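Thymidylate synthase ThyX (Streptomyces cacaoi subsp. asoensis, PDB 4P5A) probably catalyses the FAD-dependent reductive methylation of dUMP to dTMP, with methylenetetrahydrofolate as methyl donor and NADPH as reductant. Local coordinates at residues Thr218-Ala221 with Thr227-Ala230; Ala21-Val26 with Gly51-Leu56. All blocks are in the same frame, centred on the assembly; numbering follows the deposited sequence.

How the contacts relate
Contact 2 comes first along the chain and joins the start of helix 23-30 to helix 48-58; contact 1 follows near the C-terminus, where helix 207-223 gives way to helix 225-233. Their centres lie about 11 Å apart on the same side of the chain's centre, and helix 225-233 bridges them. Thr227 OG1 of contact 1 is 2.8 Å from Asp23 OD2 of contact 2, a probable hydrogen bond, while Ala230 CB packs on Ile53 CG2. The two contacts thus tie N-terminal and C-terminal helices into one cluster. The cluster lies next to His61, which binds FAD, and Ala183, which probably does.

Contact 1 (Thr218-Ala221 with Thr227-Ala230); sequences TAWA and THEA
His228 and Trp220 meet as an offset edge-to-face aromatic pair where helix 207-223 is followed, after a break of one residue, by helix 225-233. The edge of the imidazole is directed at the face of the indole; the planes stand at 82°, and the centroid of the His228 ring is 5.4 Å from that of the six-membered ring of Trp220. The nearest atoms are His228 CD2 and Trp220 CZ3, at 3.5 Å. Behind that edge, His228 CB covers the same benzene ring in a CH-pi contact, 4.2 Å from its centroid and displaced toward the rim. At the indole's own edge, near its plane, Thr227 CG2 comes to 3.6 Å from Trp220 CZ2, the two side chains roughly perpendicular. In His228, CG lies anti to the backbone N (chi1 175°), which carries the ring across to Ala221 and Trp220 of helix 207-223. There the methyl of Ala221 sits over one imidazole face, nearly central, with CB 3.7 Å from the ring centroid. The imidazole is therefore held on a face by a methyl and on an edge by the indole. Trp220 is buried, and its further packing on Ala183, Leu186, Met187 and Leu190 links this end of helix 207-223 to helix 183-193. No hydrogen bond crosses between 218-221 and 227-230, so the join rests on CH-pi and aromatic contacts; Glu217 OE2, hydrogen-bonded to His228 NE2, would help the methyl hold the ring's rotation and could favour a positively charged imidazole.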
loop_
_atom_site.group_PDB
_atom_site.type_symbol
_atom_site.label_atom_id
_atom_site.label_comp_id
_atom_site.label_asym_id
_atom_site.label_seq_id
_atom_site.Cartn_x
_atom_site.Cartn_y
_atom_site.Cartn_z
ATOM N N THR B 218 20.240 9.229 -11.508
ATOM C CA THR B 218 21.000 10.418 -11.966
ATOM C C THR B 218 20.123 11.676 -11.898
ATOM O O THR B 218 20.575 12.741 -11.365
ATOM C CB THR B 218 21.457 10.187 -13.418
ATOM O OG1 THR B 218 22.444 9.142 -13.424
ATOM C CG2 THR B 218 22.082 11.569 -13.978
ATOM N N ALA B 219 18.870 11.558 -12.307
ATOM C CA ALA B 219 17.943 12.700 -12.172
ATOM C C ALA B 219 17.680 13.051 -10.709
ATOM O O ALA B 219 17.701 14.188 -10.280
ATOM C CB ALA B 219 16.594 12.460 -12.924
ATOM N N TRP B 220 17.374 12.049 -9.895
ATOM C CA TRP B 220 17.041 12.273 -8.500
ATOM C C TRP B 220 18.258 12.899 -7.747
ATOM O O TRP B 220 18.098 13.732 -6.870
ATOM C CB TRP B 220 16.707 10.927 -7.867
ATOM C CG TRP B 220 16.553 10.920 -6.347
ATOM C CD1 TRP B 220 15.754 11.727 -5.573
ATOM C CD2 TRP B 220 17.266 10.074 -5.445
ATOM N NE1 TRP B 220 15.874 11.348 -4.254
ATOM C CE2 TRP B 220 16.791 10.355 -4.133
ATOM C CE3 TRP B 220 18.210 9.028 -5.612
ATOM C CZ2 TRP B 220 17.302 9.707 -3.003
ATOM C CZ3 TRP B 220 18.662 8.390 -4.530
ATOM C CH2 TRP B 220 18.216 8.715 -3.226
ATOM N N ALA B 221 19.473 12.535 -8.149
ATOM C CA ALA B 221 20.695 13.037 -7.399
ATOM C C ALA B 221 20.827 14.534 -7.565
ATOM O O ALA B 221 21.348 15.222 -6.650
ATOM C CB ALA B 221 21.916 12.331 -7.926
ATOM N N THR B 227 20.446 13.632 0.254
ATOM C CA THR B 227 19.801 12.306 0.396
ATOM C C THR B 227 20.523 11.244 -0.446
ATOM O O THR B 227 20.733 10.069 0.014
ATOM C CB THR B 227 18.271 12.407 0.032
ATOM O OG1 THR B 227 17.694 13.304 0.945
ATOM C CG2 THR B 227 17.598 10.978 0.339
ATOM N N HIS B 228 20.756 11.557 -1.723
ATOM C CA HIS B 228 21.409 10.642 -2.596
ATOM C C HIS B 228 22.801 10.240 -2.043
ATOM O O HIS B 228 23.166 9.025 -2.015
ATOM C CB HIS B 228 21.489 11.243 -3.973
ATOM C CG HIS B 228 22.253 10.389 -4.910
ATOM N ND1 HIS B 228 23.599 10.555 -5.055
ATOM C CD2 HIS B 228 21.942 9.222 -5.556
ATOM C CE1 HIS B 228 24.056 9.667 -5.944
ATOM N NE2 HIS B 228 23.074 8.827 -6.246
ATOM N N GLU B 229 23.572 11.234 -1.525
ATOM C CA GLU B 229 24.860 10.867 -0.914
ATOM C C GLU B 229 24.708 9.977 0.272
ATOM O O GLU B 229 25.480 8.962 0.407
ATOM C CB GLU B 229 25.687 12.093 -0.470
ATOM C CG GLU B 229 26.123 12.853 -1.667
ATOM C CD GLU B 229 27.178 12.178 -2.522
ATOM O OE1 GLU B 229 28.362 12.166 -2.043
ATOM O OE2 GLU B 229 26.843 11.730 -3.684
ATOM N N ALA B 230 23.752 10.289 1.131
ATOM C CA ALA B 230 23.520 9.453 2.348
ATOM C C ALA B 230 23.050 8.026 1.975
ATOM O O ALA B 230 23.442 7.054 2.600
ATOM C CB ALA B 230 22.417 10.128 3.278
#

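Contact 2 (Ala21-Val26 with Gly51-Leu56); sequences ASDLAV and GLIRYL
Ile53 and Leu56 of helix 48-58 pack against Asp23 and Val26 in a helix-helix contact at the N-capped start of helix 23-30. The close part is buried and apolar. Val26 and Leu56 run alongside one another but head opposite ways, with Val26 CG1 3.9 Å from Leu56 CD1. This branch of the valine is the one that lies anti to the backbone N (chi1 -177°), and it also faces the middle of the Ile53 side chain, 4.3 Å from Ile53 CG1. Ile53 extends beyond that point, its chi2 of 172° carrying CD1 to the first turn of the other helix. There CD1 touches Asp23 CB at 3.9 Å, Ile53 lying roughly perpendicular to the aspartate side chain. Phe65 and Met224 also pack on Val26, and Leu56 touches His61, an FAD-binding residue. Asp23 is buried, and its carboxylate is satisfied: OD1 accepts from Val226 N at the start of helix 225-233, and OD2 pairs with Thr227 OG1. The outer sides are looser: Leu24 points away from helix 48-58 and is exposed, and Tyr55, partly exposed, turns to a different interface, where its OH bonds to Gly122 O of the second subunit. Across the contact itself no hydrogen bond is made. One polar bond lies within 21-26, at the helix end: Ser22 is the N-cap, and its OG accepts from Ala25 N at 3.1 Å with a bent N-H...O angle of 144°.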
loop_
_atom_site.group_PDB
_atom_site.type_symbol
_atom_site.label_atom_id
_atom_site.label_comp_id
_atom_site.label_asym_id
_atom_site.label_seq_id
_atom_site.Cartn_x
_atom_site.Cartn_y
_atom_site.Cartn_z
ATOM N N ALA B 21 10.595 17.888 -5.159
ATOM C CA ALA B 21 11.428 17.084 -4.243
ATOM C C ALA B 21 12.705 17.779 -3.959
ATOM O O ALA B 21 13.382 18.327 -4.909
ATOM C CB ALA B 21 11.773 15.767 -4.873
ATOM N N SER B 22 13.037 17.829 -2.676
ATOM C CA SER B 22 14.313 18.483 -2.287
ATOM C C SER B 22 14.718 17.927 -0.935
ATOM O O SER B 22 13.895 17.366 -0.204
ATOM C CB SER B 22 14.057 20.000 -2.145
ATOM O OG SER B 22 13.177 20.254 -1.030
ATOM N N ASP B 23 16.007 18.121 -0.565
ATOM C CA ASP B 23 16.376 17.694 0.739
ATOM C C ASP B 23 15.710 18.454 1.839
ATOM O O ASP B 23 15.393 17.918 2.877
ATOM C CB ASP B 23 17.921 17.880 0.878
ATOM C CG ASP B 23 18.757 16.936 -0.105
ATOM O OD1 ASP B 23 19.695 17.431 -0.797
ATOM O OD2 ASP B 23 18.463 15.690 -0.206
ATOM N N LEU B 24 15.463 19.745 1.595
ATOM C CA LEU B 24 14.751 20.535 2.583
ATOM C C LEU B 24 13.368 19.969 2.905
ATOM O O LEU B 24 12.939 20.049 4.054
ATOM C CB LEU B 24 14.615 21.947 2.046
ATOM C CG LEU B 24 13.656 22.750 2.921
ATOM C CD1 LEU B 24 14.288 23.242 4.272
ATOM C CD2 LEU B 24 12.973 23.891 2.091
ATOM N N ALA B 25 12.715 19.374 1.920
ATOM C CA ALA B 25 11.363 18.806 2.188
ATOM C C ALA B 25 11.438 17.673 3.222
ATOM O O ALA B 25 10.479 17.430 3.982
ATOM C CB ALA B 25 10.739 18.279 0.796
ATOM N N VAL B 26 12.558 16.949 3.231
ATOM C CA VAL B 26 12.719 15.874 4.234
ATOM C C VAL B 26 12.913 16.413 5.615
ATOM O O VAL B 26 12.361 15.895 6.554
ATOM C CB VAL B 26 13.965 15.057 3.894
ATOM C CG1 VAL B 26 14.173 13.798 4.901
ATOM C CG2 VAL B 26 13.868 14.568 2.494
ATOM N N GLY B 51 23.622 16.357 8.491
ATOM C CA GLY B 51 23.488 15.658 9.803
ATOM C C GLY B 51 22.154 14.941 10.053
ATOM O O GLY B 51 22.144 13.746 10.407
ATOM N N LEU B 52 21.051 15.634 9.794
ATOM C CA LEU B 52 19.762 15.066 10.071
ATOM C C LEU B 52 19.458 13.902 9.073
ATOM O O LEU B 52 18.965 12.822 9.466
ATOM C CB LEU B 52 18.746 16.155 9.915
ATOM C CG LEU B 52 17.304 15.815 10.443
ATOM C CD1 LEU B 52 16.242 16.548 9.714
ATOM C CD2 LEU B 52 16.993 14.649 11.353
ATOM N N ILE B 53 19.802 14.122 7.828
ATOM C CA ILE B 53 19.465 13.126 6.793
ATOM C C ILE B 53 20.274 11.883 7.059
ATOM O O ILE B 53 19.755 10.806 6.883
ATOM C CB ILE B 53 19.674 13.704 5.406
ATOM C CG1 ILE B 53 18.418 14.637 5.144
ATOM C CG2 ILE B 53 19.836 12.648 4.278
ATOM C CD1 ILE B 53 18.476 15.500 3.885
ATOM N N ARG B 54 21.535 12.032 7.438
ATOM C CA ARG B 54 22.361 10.815 7.755
ATOM C C ARG B 54 21.817 10.074 8.941
ATOM O O ARG B 54 21.731 8.841 8.875
ATOM C CB ARG B 54 23.824 11.179 7.898
ATOM C CG ARG B 54 24.477 11.638 6.559
ATOM C CD ARG B 54 25.944 12.145 6.832
ATOM N NE ARG B 54 26.815 11.203 7.599
ATOM C CZ ARG B 54 27.503 10.169 7.077
ATOM N NH1 ARG B 54 28.339 9.439 7.880
ATOM N NH2 ARG B 54 27.418 9.878 5.763
ATOM N N TYR B 55 21.342 10.777 9.943
ATOM C CA TYR B 55 20.727 10.192 11.098
ATOM C C TYR B 55 19.457 9.438 10.687
ATOM O O TYR B 55 19.248 8.256 11.056
ATOM C CB TYR B 55 20.385 11.254 12.147
ATOM C CG TYR B 55 19.457 10.710 13.223
ATOM C CD1 TYR B 55 19.929 9.863 14.255
ATOM C CD2 TYR B 55 18.106 11.019 13.193
ATOM C CE1 TYR B 55 19.000 9.339 15.241
ATOM C CE2 TYR B 55 17.191 10.518 14.134
ATOM C CZ TYR B 55 17.630 9.676 15.150
ATOM O OH TYR B 55 16.663 9.205 16.047
ATOM N N LEU B 56 18.614 10.077 9.872
ATOM C CA LEU B 56 17.405 9.313 9.501
ATOM C C LEU B 56 17.752 8.107 8.689
ATOM O O LEU B 56 17.038 7.086 8.799
ATOM C CB LEU B 56 16.451 10.179 8.604
ATOM C CG LEU B 56 15.993 11.472 9.298
ATOM C CD1 LEU B 56 15.444 12.470 8.297
ATOM C CD2 LEU B 56 14.981 11.219 10.431
#